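Local coordinates for uncharacterized ATP-binding protein MJECL15 (Methanocaldococcus jannaschii, PDB 3H92) that is of unknown function but probably binds ATP, and is represented here by a C-terminal domain of the helix-turn-helix clan, at residues E18-K23 with E65-L70; E38-F43 with I60-E65. All coordinates share one frame; numbering follows the deposited sequence.

Contact 1: E18-K23 with E65-L70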
ATOM      1  N   GLU A  18      -6.455   6.617   3.205  1.00 36.81           N
ATOM      2  CA  GLU A  18      -7.855   6.978   2.891  1.00 37.31           C
ATOM      3  C   GLU A  18      -8.041   7.717   1.555  1.00 35.34           C
ATOM      4  O   GLU A  18      -8.871   7.339   0.731  1.00 34.92           O
ATOM      5  CB  GLU A  18      -8.462   7.870   3.987  1.00 38.25           C
ATOM      6  CG  GLU A  18      -8.797   7.147   5.294  1.00 44.39           C
ATOM      7  CD  GLU A  18      -9.290   8.091   6.407  1.00 51.38           C
ATOM      8  OE1 GLU A  18      -8.780   7.975   7.568  1.00 54.85           O
ATOM      9  OE2 GLU A  18     -10.189   8.940   6.102  1.00 56.21           O
ATOM     10  N   GLU A  19      -7.267   8.771   1.353  1.00 33.80           N
ATOM     11  CA  GLU A  19      -7.397   9.552   0.144  1.00 33.74           C
ATOM     12  C   GLU A  19      -7.038   8.742  -1.087  1.00 33.42           C
ATOM     13  O   GLU A  19      -7.752   8.778  -2.107  1.00 34.21           O
ATOM     14  CB  GLU A  19      -6.560  10.845   0.181  1.00 33.24           C
ATOM     15  CG  GLU A  19      -7.010  11.800  -0.974  1.00 33.38           C
ATOM     16  CD  GLU A  19      -6.384  13.192  -0.991  1.00 33.76           C
ATOM     17  OE1 GLU A  19      -6.726  13.937  -1.953  1.00 34.10           O
ATOM     18  OE2 GLU A  19      -5.576  13.535  -0.079  1.00 31.27           O
ATOM     19  N   LEU A  20      -5.939   8.006  -0.990  1.00 33.32           N
ATOM     20  CA  LEU A  20      -5.461   7.163  -2.072  1.00 33.53           C
ATOM     21  C   LEU A  20      -6.529   6.126  -2.391  1.00 32.90           C
ATOM     22  O   LEU A  20      -6.835   5.871  -3.551  1.00 31.99           O
ATOM     23  CB  LEU A  20      -4.180   6.417  -1.651  1.00 34.40           C
ATOM     24  CG  LEU A  20      -3.139   6.022  -2.716  1.00 36.72           C
ATOM     25  CD1 LEU A  20      -2.618   4.627  -2.478  1.00 36.38           C
ATOM     26  CD2 LEU A  20      -3.687   6.178  -4.126  1.00 37.83           C
ATOM     27  N   LEU A  21      -7.085   5.524  -1.354  1.00 32.82           N
ATOM     28  CA  LEU A  21      -8.099   4.512  -1.587  1.00 34.32           C
ATOM     29  C   LEU A  21      -9.365   5.076  -2.293  1.00 35.93           C
ATOM     30  O   LEU A  21      -9.944   4.386  -3.183  1.00 35.34           O
ATOM     31  CB  LEU A  21      -8.453   3.783  -0.287  1.00 34.26           C
ATOM     32  CG  LEU A  21      -7.451   2.706   0.188  1.00 34.07           C
ATOM     33  CD1 LEU A  21      -7.876   2.144   1.515  1.00 33.45           C
ATOM     34  CD2 LEU A  21      -7.314   1.606  -0.829  1.00 29.86           C
ATOM     35  N   GLU A  22      -9.772   6.315  -1.935  1.00 37.23           N
ATOM     36  CA  GLU A  22     -10.902   7.005  -2.620  1.00 38.27           C
ATOM     37  C   GLU A  22     -10.572   7.219  -4.110  1.00 38.38           C
ATOM     38  O   GLU A  22     -11.377   6.897  -4.993  1.00 36.77           O
ATOM     39  CB  GLU A  22     -11.296   8.350  -1.970  1.00 38.61           C
ATOM     40  CG  GLU A  22     -12.175   9.224  -2.930  1.00 41.52           C
ATOM     41  CD  GLU A  22     -12.299  10.742  -2.584  1.00 43.81           C
ATOM     42  OE1 GLU A  22     -12.085  11.592  -3.515  1.00 42.54           O
ATOM     43  OE2 GLU A  22     -12.640  11.062  -1.414  1.00 44.40           O
ATOM     44  N   LYS A  23      -9.367   7.727  -4.365  1.00 38.57           N
ATOM     45  CA  LYS A  23      -8.915   7.959  -5.722  1.00 38.76           C
ATOM     46  C   LYS A  23      -8.994   6.669  -6.540  1.00 38.34           C
ATOM     47  O   LYS A  23      -9.442   6.666  -7.687  1.00 36.38           O
ATOM     48  CB  LYS A  23      -7.481   8.544  -5.692  1.00 39.25           C
ATOM     49  CG  LYS A  23      -7.404  10.081  -5.481  1.00 41.63           C
ATOM     50  CD  LYS A  23      -8.294  10.838  -6.546  1.00 46.04           C
ATOM     51  CE  LYS A  23      -7.892  12.339  -6.849  1.00 47.48           C
ATOM     52  NZ  LYS A  23      -8.170  12.789  -8.269  1.00 47.04           N
ATOM     53  N   GLU A  65       2.888   6.012  -5.273  1.00 34.03           N
ATOM     54  CA  GLU A  65       2.059   6.743  -4.353  1.00 34.18           C
ATOM     55  C   GLU A  65       2.558   6.696  -2.930  1.00 33.55           C
ATOM     56  O   GLU A  65       1.850   7.023  -1.998  1.00 33.32           O
ATOM     57  CB  GLU A  65       0.667   6.159  -4.442  1.00 34.35           C
ATOM     58  CG  GLU A  65       0.103   6.316  -5.823  1.00 36.67           C
ATOM     59  CD  GLU A  65      -0.270   7.771  -6.145  1.00 42.35           C
ATOM     60  OE1 GLU A  65      -0.246   8.672  -5.240  1.00 45.58           O
ATOM     61  OE2 GLU A  65      -0.588   8.018  -7.336  1.00 46.35           O
ATOM     62  N   ASN A  66       3.804   6.303  -2.779  1.00 33.74           N
ATOM     63  CA  ASN A  66       4.520   6.267  -1.481  1.00 33.39           C
ATOM     64  C   ASN A  66       3.885   5.491  -0.353  1.00 31.67           C
ATOM     65  O   ASN A  66       4.012   5.853   0.818  1.00 32.28           O
ATOM     66  CB  ASN A  66       4.877   7.681  -1.006  1.00 34.40           C
ATOM     67  CG  ASN A  66       5.801   8.402  -1.971  1.00 35.77           C
ATOM     68  OD1 ASN A  66       5.470   9.499  -2.447  1.00 41.21           O
ATOM     69  ND2 ASN A  66       6.932   7.785  -2.301  1.00 36.79           N
ATOM     70  N   ILE A  67       3.275   4.371  -0.705  1.00 30.71           N
ATOM     71  CA  ILE A  67       2.674   3.475   0.286  1.00 29.25           C
ATOM     72  C   ILE A  67       3.672   2.334   0.521  1.00 29.26           C
ATOM     73  O   ILE A  67       3.867   1.890   1.664  1.00 27.04           O
ATOM     74  CB  ILE A  67       1.341   2.965  -0.211  1.00 28.18           C
ATOM     75  CG1 ILE A  67       0.346   4.116  -0.388  1.00 28.11           C
ATOM     76  CG2 ILE A  67       0.741   1.883   0.712  1.00 26.44           C
ATOM     77  CD1 ILE A  67      -0.022   4.904   0.933  1.00 22.39           C
ATOM     78  N   LEU A  68       4.297   1.869  -0.567  1.00 29.67           N
ATOM     79  CA  LEU A  68       5.217   0.735  -0.460  1.00 30.10           C
ATOM     80  C   LEU A  68       6.598   1.153  -0.898  1.00 30.65           C
ATOM     81  O   LEU A  68       6.735   2.005  -1.764  1.00 30.07           O
ATOM     82  CB  LEU A  68       4.774  -0.411  -1.311  1.00 29.45           C
ATOM     83  CG  LEU A  68       3.457  -1.116  -0.951  1.00 30.75           C
ATOM     84  CD1 LEU A  68       3.241  -2.279  -1.890  1.00 26.21           C
ATOM     85  CD2 LEU A  68       3.412  -1.634   0.500  1.00 30.55           C
ATOM     86  N   PHE A  69       7.618   0.499  -0.318  1.00 31.61           N
ATOM     87  CA  PHE A  69       9.039   0.639  -0.710  1.00 30.94           C
ATOM     88  C   PHE A  69       9.539  -0.695  -1.307  1.00 30.65           C
ATOM     89  O   PHE A  69       9.360  -1.742  -0.712  1.00 30.31           O
ATOM     90  CB  PHE A  69       9.880   0.960   0.520  1.00 31.63           C
ATOM     91  CG  PHE A  69      11.381   1.000   0.250  1.00 34.09           C
ATOM     92  CD1 PHE A  69      11.945   2.072  -0.441  1.00 38.50           C
ATOM     93  CD2 PHE A  69      12.205  -0.023   0.672  1.00 35.70           C
ATOM     94  CE1 PHE A  69      13.339   2.128  -0.727  1.00 38.11           C
ATOM     95  CE2 PHE A  69      13.591   0.006   0.403  1.00 37.34           C
ATOM     96  CZ  PHE A  69      14.155   1.088  -0.308  1.00 38.35           C
ATOM     97  N   LEU A  70      10.178  -0.626  -2.469  1.00 30.25           N
ATOM     98  CA  LEU A  70      10.867  -1.752  -3.084  1.00 29.89           C
ATOM     99  C   LEU A  70      12.375  -1.786  -2.710  1.00 30.19           C
ATOM    100  O   LEU A  70      13.109  -0.794  -2.887  1.00 30.46           O
ATOM    101  CB  LEU A  70      10.724  -1.689  -4.621  1.00 29.64           C
ATOM    102  CG  LEU A  70      11.503  -2.769  -5.393  1.00 29.83           C
ATOM    103  CD1 LEU A  70      10.979  -4.214  -5.086  1.00 29.30           C
ATOM    104  CD2 LEU A  70      11.490  -2.465  -6.927  1.00 33.67           C
TER
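Leu20 of helix 8-27 reaches across to Ile67 and Glu65, just beyond the end of helix 56-64. The tight part is small and apolar. Leu20 CD1 meets Ile67 CG1 at 3.7 Å, and the two side chains come together tip to tip. Leu20 is extended away from its own helix, with CG anti to the backbone N (chi1 -151°), which carries both methyls toward the turn.

The second half is looser. Leu20 CD1 stands 4.1 Å from Glu65 CB, and Leu20 CD2 is 4.2 Å from Glu65 CG. Only the aliphatic base of Glu65 is used. Its chain bends at chi2 (-72°), and the bend carries the carboxylate past the touching carbons, in a residue that is partly exposed. Next to it in the turn, Asn66 is exposed. Leu20 and Ile67, by contrast, are both buried. Leu20 also rests on Phe61 and Leu62, while Ile67 also packs on Leu40 and Val84, so the pair is one of the links between helix 8-27 and the other helices.

The turn has a defined backbone. Asn66 has positive phi, and the amides of Ile67 and Asn66 bond to Leu62 O and Ile63 O. Strand 68-71 starts two residues after Asn66. The arrangement is a Schellman motif ending helix 56-64, with the hydrophobic residue that follows it turned inward against a neighbouring helix.

Contact 2: E38-F43 with I60-E65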
ATOM      1  N   GLU A  38      -6.640  -6.125  -1.638  1.00 35.67           N
ATOM      2  CA  GLU A  38      -6.111  -7.470  -1.407  1.00 35.76           C
ATOM      3  C   GLU A  38      -4.590  -7.418  -1.323  1.00 34.61           C
ATOM      4  O   GLU A  38      -4.013  -7.993  -0.395  1.00 35.44           O
ATOM      5  CB  GLU A  38      -6.619  -8.502  -2.417  1.00 36.78           C
ATOM      6  CG  GLU A  38      -8.043  -9.051  -2.081  1.00 41.23           C
ATOM      7  CD  GLU A  38      -8.280  -9.307  -0.539  1.00 46.78           C
ATOM      8  OE1 GLU A  38      -7.542 -10.145   0.048  1.00 46.48           O
ATOM      9  OE2 GLU A  38      -9.174  -8.638   0.088  1.00 51.29           O
ATOM     10  N   ALA A  39      -3.968  -6.635  -2.202  1.00 33.38           N
ATOM     11  CA  ALA A  39      -2.536  -6.338  -2.089  1.00 32.61           C
ATOM     12  C   ALA A  39      -2.166  -5.855  -0.690  1.00 31.48           C
ATOM     13  O   ALA A  39      -1.383  -6.475  -0.028  1.00 32.00           O
ATOM     14  CB  ALA A  39      -2.111  -5.338  -3.125  1.00 31.91           C
ATOM     15  N   LEU A  40      -2.739  -4.753  -0.240  1.00 30.36           N
ATOM     16  CA  LEU A  40      -2.303  -4.129   1.003  1.00 28.93           C
ATOM     17  C   LEU A  40      -2.550  -5.006   2.201  1.00 29.45           C
ATOM     18  O   LEU A  40      -1.818  -4.960   3.200  1.00 29.03           O
ATOM     19  CB  LEU A  40      -3.010  -2.770   1.185  1.00 28.66           C
ATOM     20  CG  LEU A  40      -2.506  -1.692   0.189  1.00 27.83           C
ATOM     21  CD1 LEU A  40      -3.239  -0.390   0.327  1.00 30.63           C
ATOM     22  CD2 LEU A  40      -1.052  -1.433   0.400  1.00 22.39           C
ATOM     23  N   LYS A  41      -3.562  -5.830   2.111  1.00 29.33           N
ATOM     24  CA  LYS A  41      -3.902  -6.683   3.234  1.00 30.85           C
ATOM     25  C   LYS A  41      -2.817  -7.691   3.515  1.00 30.22           C
ATOM     26  O   LYS A  41      -2.656  -8.160   4.665  1.00 27.51           O
ATOM     27  CB  LYS A  41      -5.208  -7.445   2.973  1.00 31.58           C
ATOM     28  CG  LYS A  41      -6.433  -6.605   3.180  1.00 36.14           C
ATOM     29  CD  LYS A  41      -7.675  -7.327   2.696  1.00 42.05           C
ATOM     30  CE  LYS A  41      -8.091  -8.448   3.629  1.00 42.92           C
ATOM     31  NZ  LYS A  41      -9.321  -9.117   3.050  1.00 46.07           N
ATOM     32  N   LEU A  42      -2.085  -8.045   2.464  1.00 29.53           N
ATOM     33  CA  LEU A  42      -0.972  -8.998   2.645  1.00 30.11           C
ATOM     34  C   LEU A  42      -0.005  -8.538   3.725  1.00 30.27           C
ATOM     35  O   LEU A  42       0.715  -9.332   4.331  1.00 29.65           O
ATOM     36  CB  LEU A  42      -0.185  -9.164   1.352  1.00 29.22           C
ATOM     37  CG  LEU A  42      -0.911  -9.870   0.229  1.00 30.80           C
ATOM     38  CD1 LEU A  42       0.062 -10.046  -0.958  1.00 29.69           C
ATOM     39  CD2 LEU A  42      -1.529 -11.236   0.707  1.00 26.79           C
ATOM     40  N   PHE A  43       0.049  -7.236   3.888  1.00 31.33           N
ATOM     41  CA  PHE A  43       1.037  -6.624   4.745  1.00 32.73           C
ATOM     42  C   PHE A  43       0.598  -6.619   6.177  1.00 33.15           C
ATOM     43  O   PHE A  43       1.384  -6.278   7.038  1.00 34.86           O
ATOM     44  CB  PHE A  43       1.355  -5.201   4.273  1.00 31.74           C
ATOM     45  CG  PHE A  43       2.167  -5.175   3.043  1.00 31.18           C
ATOM     46  CD1 PHE A  43       3.516  -5.368   3.099  1.00 28.58           C
ATOM     47  CD2 PHE A  43       1.587  -5.001   1.824  1.00 31.18           C
ATOM     48  CE1 PHE A  43       4.260  -5.366   1.962  1.00 31.08           C
ATOM     49  CE2 PHE A  43       2.344  -5.040   0.691  1.00 32.47           C
ATOM     50  CZ  PHE A  43       3.690  -5.217   0.778  1.00 28.81           C
ATOM     51  N   ILE A  60       3.663  -1.046  -8.837  1.00 30.00           N
ATOM     52  CA  ILE A  60       4.165   0.147  -9.414  1.00 29.45           C
ATOM     53  C   ILE A  60       3.405   1.360  -8.887  1.00 29.96           C
ATOM     54  O   ILE A  60       3.985   2.367  -8.497  1.00 29.31           O
ATOM     55  CB  ILE A  60       4.029   0.058 -10.922  1.00 29.97           C
ATOM     56  CG1 ILE A  60       5.140  -0.795 -11.495  1.00 29.80           C
ATOM     57  CG2 ILE A  60       4.136   1.416 -11.554  1.00 30.67           C
ATOM     58  CD1 ILE A  60       5.104  -0.850 -13.018  1.00 34.27           C
ATOM     59  N   PHE A  61       2.091   1.231  -8.830  1.00 30.30           N
ATOM     60  CA  PHE A  61       1.222   2.294  -8.362  1.00 29.94           C
ATOM     61  C   PHE A  61       1.428   2.651  -6.898  1.00 29.85           C
ATOM     62  O   PHE A  61       1.556   3.801  -6.501  1.00 28.53           O
ATOM     63  CB  PHE A  61      -0.226   1.855  -8.610  1.00 30.46           C
ATOM     64  CG  PHE A  61      -1.236   2.803  -8.073  1.00 32.47           C
ATOM     65  CD1 PHE A  61      -1.518   3.974  -8.750  1.00 34.24           C
ATOM     66  CD2 PHE A  61      -1.863   2.556  -6.846  1.00 34.19           C
ATOM     67  CE1 PHE A  61      -2.442   4.894  -8.241  1.00 33.48           C
ATOM     68  CE2 PHE A  61      -2.753   3.463  -6.321  1.00 30.77           C
ATOM     69  CZ  PHE A  61      -3.046   4.635  -7.015  1.00 33.81           C
ATOM     70  N   LEU A  62       1.453   1.632  -6.069  1.00 30.59           N
ATOM     71  CA  LEU A  62       1.642   1.812  -4.637  1.00 30.22           C
ATOM     72  C   LEU A  62       2.993   2.329  -4.256  1.00 30.25           C
ATOM     73  O   LEU A  62       3.151   2.943  -3.230  1.00 31.47           O
ATOM     74  CB  LEU A  62       1.396   0.474  -3.952  1.00 30.19           C
ATOM     75  CG  LEU A  62      -0.052  -0.005  -4.041  1.00 29.29           C
ATOM     76  CD1 LEU A  62      -0.164  -1.352  -3.321  1.00 31.89           C
ATOM     77  CD2 LEU A  62      -0.997   1.041  -3.421  1.00 31.22           C
ATOM     78  N   ILE A  63       3.982   2.042  -5.081  1.00 30.99           N
ATOM     79  CA  ILE A  63       5.314   2.595  -4.903  1.00 31.46           C
ATOM     80  C   ILE A  63       5.268   4.069  -5.284  1.00 32.50           C
ATOM     81  O   ILE A  63       5.733   4.933  -4.526  1.00 32.39           O
ATOM     82  CB  ILE A  63       6.356   1.836  -5.820  1.00 31.77           C
ATOM     83  CG1 ILE A  63       6.744   0.482  -5.227  1.00 31.32           C
ATOM     84  CG2 ILE A  63       7.646   2.679  -6.100  1.00 31.03           C
ATOM     85  CD1 ILE A  63       7.453  -0.413  -6.168  1.00 26.98           C
ATOM     86  N   LYS A  64       4.757   4.347  -6.492  1.00 33.46           N
ATOM     87  CA  LYS A  64       4.592   5.712  -6.984  1.00 34.83           C
ATOM     88  C   LYS A  64       3.851   6.582  -5.953  1.00 34.63           C
ATOM     89  O   LYS A  64       4.180   7.731  -5.753  1.00 35.51           O
ATOM     90  CB  LYS A  64       3.880   5.699  -8.351  1.00 35.61           C
ATOM     91  CG  LYS A  64       3.113   6.989  -8.772  1.00 40.04           C
ATOM     92  CD  LYS A  64       2.079   6.791 -10.019  1.00 45.51           C
ATOM     93  CE  LYS A  64       0.569   7.252  -9.745  1.00 46.29           C
ATOM     94  NZ  LYS A  64      -0.348   7.508 -10.938  1.00 49.37           N
ATOM     95  N   GLU A  65       2.888   6.012  -5.273  1.00 34.03           N
ATOM     96  CA  GLU A  65       2.059   6.743  -4.353  1.00 34.18           C
ATOM     97  C   GLU A  65       2.558   6.696  -2.930  1.00 33.55           C
ATOM     98  O   GLU A  65       1.850   7.023  -1.998  1.00 33.32           O
ATOM     99  CB  GLU A  65       0.667   6.159  -4.442  1.00 34.35           C
ATOM    100  CG  GLU A  65       0.103   6.316  -5.823  1.00 36.67           C
ATOM    101  CD  GLU A  65      -0.270   7.771  -6.145  1.00 42.35           C
ATOM    102  OE1 GLU A  65      -0.246   8.672  -5.240  1.00 45.58           O
ATOM    103  OE2 GLU A  65      -0.588   8.018  -7.336  1.00 46.35           O
TER
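Leu62 of helix 56-64 meets Leu40 and Ala39 of helix 33-45 in the middle of the domain. The closest touch is methyl to methyl, with Leu40 CD2 3.8 Å from Leu62 CD1. The two leucine side chains slant across each other. The CB of Ala39 adds a looser touch on the same Leu62 methyl, at 4.4 Å. One methyl of Leu62 therefore serves both partners.

Leu62 leaves its helix toward helix 33-45. Leu40 starts out more to one side, but its end comes nearer: CG lies beside the backbone N (chi1 -71°) and CD2 then reaches Leu62. The backbones stay well apart, with 9.1 Å between the CA atoms of Leu40 and Leu62.

Further out, Leu68 packs on Leu62, and Leu17 and Leu92 pack on Leu40. Phe43 lies one turn beyond Ala39 and packs on Leu68, Leu77 and Pro79; its backbone O accepts a hydrogen bond from Trp85 NE1.

Charge stays away from the apolar touch. Helix 33-45 carries a salt bridge, Lys41 NZ to Glu38 OE2 at 3.0 Å, using the syn lone pair of OE2. Helix 56-64 falls between strand 49-50 and the hairpin of strands 68-71 and 76-79, and the antiparallel sheet has strand order 1-3-2. This topology resembles a winged helix, as the helix-turn-helix clan would suggest.

In the fold
Both contacts are buried and apolar, and their centres lie 7 Å apart. Contact 2 is nested inside the chain loop that contact 1 closes. It joins two helices, 33-45 and 56-64, and all its touching residues are buried. Contact 1 ties helix 8-27 to the turn between helix 56-64 and strand 68-71, and there partly exposed Glu65 lends only its carbon chain. Glu65 belongs to both ranges but touches across contact 1 alone. The two are coupled directly: Leu62 O, on the helix of contact 2, probably accepts a hydrogen bond from the amide of Leu68, where the strand begins.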